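Local coordinates for cytochrome c-552/4 domain-containing protein (Ignicoccus hospitalis KIN4/I, PDB 4QO5) that binds eight c-type hemes and, as a membrane-associated octaheme cytochrome, probably carries electrons, at residues 346-354 against 439-447. Numbering follows the deposited sequence.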
loop_
_atom_site.group_PDB
_atom_site.type_symbol
_atom_site.label_atom_id
_atom_site.label_comp_id
_atom_site.label_asym_id
_atom_site.label_seq_id
_atom_site.Cartn_x
_atom_site.Cartn_y
_atom_site.Cartn_z
ATOM N N ALA A 346 -37.089 -10.988 -23.150
ATOM C CA ALA A 346 -37.054 -11.765 -21.916
ATOM C C ALA A 346 -37.065 -10.846 -20.692
ATOM O O ALA A 346 -37.721 -11.143 -19.691
ATOM C CB ALA A 346 -35.831 -12.673 -21.893
ATOM N N LEU A 347 -36.342 -9.733 -20.775
ATOM C CA LEU A 347 -36.336 -8.752 -19.690
ATOM C C LEU A 347 -37.717 -8.112 -19.509
ATOM O O LEU A 347 -38.182 -7.921 -18.385
ATOM C CB LEU A 347 -35.268 -7.679 -19.930
ATOM C CG LEU A 347 -33.825 -8.133 -19.690
ATOM C CD1 LEU A 347 -32.823 -7.098 -20.161
ATOM C CD2 LEU A 347 -33.602 -8.451 -18.216
ATOM N N ALA A 348 -38.374 -7.796 -20.621
ATOM C CA ALA A 348 -39.672 -7.129 -20.581
ATOM C C ALA A 348 -40.768 -8.055 -20.064
ATOM O O ALA A 348 -41.773 -7.599 -19.515
ATOM C CB ALA A 348 -40.033 -6.585 -21.959
ATOM N N LYS A 349 -40.570 -9.358 -20.238
ATOM C CA LYS A 349 -41.528 -10.344 -19.756
ATOM C C LYS A 349 -41.493 -10.422 -18.233
ATOM O O LYS A 349 -42.455 -10.854 -17.600
ATOM C CB LYS A 349 -41.242 -11.717 -20.365
ATOM N N GLN A 350 -40.377 -9.994 -17.649
ATOM C CA GLN A 350 -40.228 -9.990 -16.199
ATOM C C GLN A 350 -40.476 -8.600 -15.614
ATOM O O GLN A 350 -40.259 -8.376 -14.422
ATOM C CB GLN A 350 -38.845 -10.506 -15.796
ATOM N N GLY A 351 -40.924 -7.667 -16.450
ATOM C CA GLY A 351 -41.303 -6.343 -15.984
ATOM C C GLY A 351 -40.251 -5.264 -16.168
ATOM O O GLY A 351 -40.496 -4.094 -15.871
ATOM N N LEU A 352 -39.075 -5.652 -16.653
ATOM C CA LEU A 352 -38.013 -4.694 -16.932
ATOM C C LEU A 352 -38.098 -4.220 -18.376
ATOM O O LEU A 352 -37.322 -4.646 -19.226
ATOM C CB LEU A 352 -36.643 -5.316 -16.655
ATOM C CG LEU A 352 -36.439 -5.762 -15.207
ATOM C CD1 LEU A 352 -35.078 -6.415 -15.038
ATOM C CD2 LEU A 352 -36.598 -4.580 -14.258
ATOM N N THR A 353 -39.051 -3.330 -18.640
ATOM C CA THR A 353 -39.353 -2.885 -19.998
ATOM C C THR A 353 -38.372 -1.843 -20.522
ATOM O O THR A 353 -38.407 -1.486 -21.698
ATOM C CB THR A 353 -40.771 -2.301 -20.074
ATOM O OG1 THR A 353 -40.922 -1.286 -19.075
ATOM C CG2 THR A 353 -41.799 -3.390 -19.831
ATOM N N ILE A 354 -37.504 -1.354 -19.645
ATOM C CA ILE A 354 -36.513 -0.352 -20.023
ATOM C C ILE A 354 -35.575 -0.852 -21.119
ATOM O O ILE A 354 -35.207 -0.101 -22.023
ATOM C CB ILE A 354 -35.700 0.122 -18.795
ATOM C CG1 ILE A 354 -36.553 1.072 -17.959
ATOM C CG2 ILE A 354 -34.411 0.814 -19.214
ATOM C CD1 ILE A 354 -35.755 1.967 -17.060
ATOM N N VAL A 439 -28.508 -5.984 -14.236
ATOM C CA VAL A 439 -29.950 -6.214 -14.156
ATOM C C VAL A 439 -30.541 -5.535 -12.916
ATOM O O VAL A 439 -31.662 -5.024 -12.958
ATOM C CB VAL A 439 -30.299 -7.725 -14.189
ATOM C CG1 VAL A 439 -31.780 -7.955 -13.904
ATOM C CG2 VAL A 439 -29.936 -8.304 -15.549
ATOM N N LEU A 440 -29.799 -5.546 -11.810
ATOM C CA LEU A 440 -30.221 -4.811 -10.618
ATOM C C LEU A 440 -30.332 -3.309 -10.922
ATOM O O LEU A 440 -31.250 -2.639 -10.457
ATOM C CB LEU A 440 -29.267 -5.050 -9.443
ATOM C CG LEU A 440 -29.260 -6.479 -8.890
ATOM C CD1 LEU A 440 -28.133 -6.683 -7.905
ATOM C CD2 LEU A 440 -30.599 -6.806 -8.244
ATOM N N LEU A 441 -29.404 -2.785 -11.711
ATOM C CA LEU A 441 -29.495 -1.380 -12.103
ATOM C C LEU A 441 -30.739 -1.106 -12.955
ATOM O O LEU A 441 -31.404 -0.084 -12.772
ATOM C CB LEU A 441 -28.237 -0.912 -12.823
ATOM C CG LEU A 441 -28.249 0.594 -13.125
ATOM C CD1 LEU A 441 -28.523 1.416 -11.862
ATOM C CD2 LEU A 441 -26.947 1.008 -13.734
ATOM N N LEU A 442 -31.056 -2.010 -13.880
ATOM C CA LEU A 442 -32.281 -1.873 -14.667
ATOM C C LEU A 442 -33.515 -1.870 -13.760
ATOM O O LEU A 442 -34.487 -1.171 -14.027
ATOM C CB LEU A 442 -32.393 -2.982 -15.718
ATOM C CG LEU A 442 -31.386 -2.938 -16.867
ATOM C CD1 LEU A 442 -31.535 -4.168 -17.762
ATOM C CD2 LEU A 442 -31.543 -1.666 -17.684
ATOM N N LYS A 443 -33.471 -2.644 -12.680
ATOM C CA LYS A 443 -34.558 -2.630 -11.704
ATOM C C LYS A 443 -34.630 -1.292 -10.965
ATOM O O LYS A 443 -35.711 -0.790 -10.670
ATOM C CB LYS A 443 -34.402 -3.774 -10.695
ATOM C CG LYS A 443 -34.601 -5.152 -11.296
ATOM C CD LYS A 443 -34.614 -6.249 -10.232
ATOM C CE LYS A 443 -35.055 -7.582 -10.838
ATOM N NZ LYS A 443 -34.671 -8.755 -9.999
ATOM N N ALA A 444 -33.471 -0.722 -10.660
ATOM C CA ALA A 444 -33.414 0.577 -9.993
ATOM C C ALA A 444 -34.020 1.668 -10.872
ATOM O O ALA A 444 -34.730 2.549 -10.389
ATOM C CB ALA A 444 -31.979 0.927 -9.637
ATOM N N TRP A 445 -33.736 1.609 -12.169
ATOM C CA TRP A 445 -34.280 2.594 -13.089
ATOM C C TRP A 445 -35.780 2.375 -13.276
ATOM O O TRP A 445 -36.550 3.328 -13.332
ATOM C CB TRP A 445 -33.567 2.525 -14.435
ATOM C CG TRP A 445 -32.180 3.071 -14.429
ATOM C CD1 TRP A 445 -31.670 4.036 -13.599
ATOM C CD2 TRP A 445 -31.115 2.685 -15.301
ATOM N NE1 TRP A 445 -30.350 4.268 -13.906
ATOM C CE2 TRP A 445 -29.988 3.454 -14.953
ATOM C CE3 TRP A 445 -31.008 1.767 -16.352
ATOM C CZ2 TRP A 445 -28.763 3.324 -15.608
ATOM C CZ3 TRP A 445 -29.792 1.643 -17.007
ATOM C CH2 TRP A 445 -28.685 2.411 -16.630
ATOM N N GLN A 446 -36.183 1.112 -13.350
ATOM C CA GLN A 446 -37.589 0.755 -13.521
ATOM C C GLN A 446 -38.463 1.191 -12.348
ATOM O O GLN A 446 -39.622 1.559 -12.534
ATOM C CB GLN A 446 -37.726 -0.758 -13.712
ATOM C CG GLN A 446 -39.098 -1.200 -14.187
ATOM C CD GLN A 446 -39.308 -0.964 -15.668
ATOM O OE1 GLN A 446 -38.483 -1.354 -16.498
ATOM N NE2 GLN A 446 -40.423 -0.332 -16.011
ATOM N N SER A 447 -37.909 1.141 -11.141
ATOM C CA SER A 447 -38.686 1.403 -9.934
ATOM C C SER A 447 -38.622 2.865 -9.515
ATOM O O SER A 447 -39.343 3.293 -8.615
ATOM C CB SER A 447 -38.209 0.513 -8.782
ATOM O OG SER A 447 -36.981 0.980 -8.251
#
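Val439 meets Leu352 first: its CG1 lies 3.8 Å from CD1 of Leu352, the two side chains crossing at about a right angle. One turn on, Leu442 points at the other segment and splits its methyls between two partners, CD1 going to CD1 of Leu347 at 4.0 Å and CD2 to CG2 of Ile354. Lys443 takes part through its aliphatic stem, with CG 3.6 Å from CD2 of Leu352. Leu352 thus spans a turn of helix 413-447, with CD1 against Val439 and also near CG of Lys443, and CD2 on Lys443. Trp445 offers its CB, which CD1 of Ile354 approaches to 3.5 Å; the indole itself runs on to the neighbouring calcium site, where NE1 bonds Glu466, a calcium ligand. Gln446 closes the contact. Its CG stands anti to the backbone N (chi1 -168°) and the chain bends at chi2, which lays the amide along residues 351-354, which begin with Gly351, the C-prime residue of the Schellman motif closing helix 341-349. OE1 accepts from N of Ile354 at 3.3 Å, in the carbonyl plane, while NE2 donates to OG1 of Thr353 at 3.2 Å, that hydroxyl sitting 23° out of the amide plane. An alanine in place of Gln446 is likely to cost the N of Ile354 its acceptor and the Thr353 hydroxyl its donor, letting the turn shift against the helix. The chemistry is therefore divided: aliphatic groups, with Leu352 and Leu442 buried, make one side of the contact, and one amide, using both its oxygen and its nitrogen, probably helps set how the turn after helix 341-349 sits on the last turns of helix 413-447, at the periphery of the chain. Both hydrogen bonds of the amide are long and bent, and aliphatic contacts lie beside them.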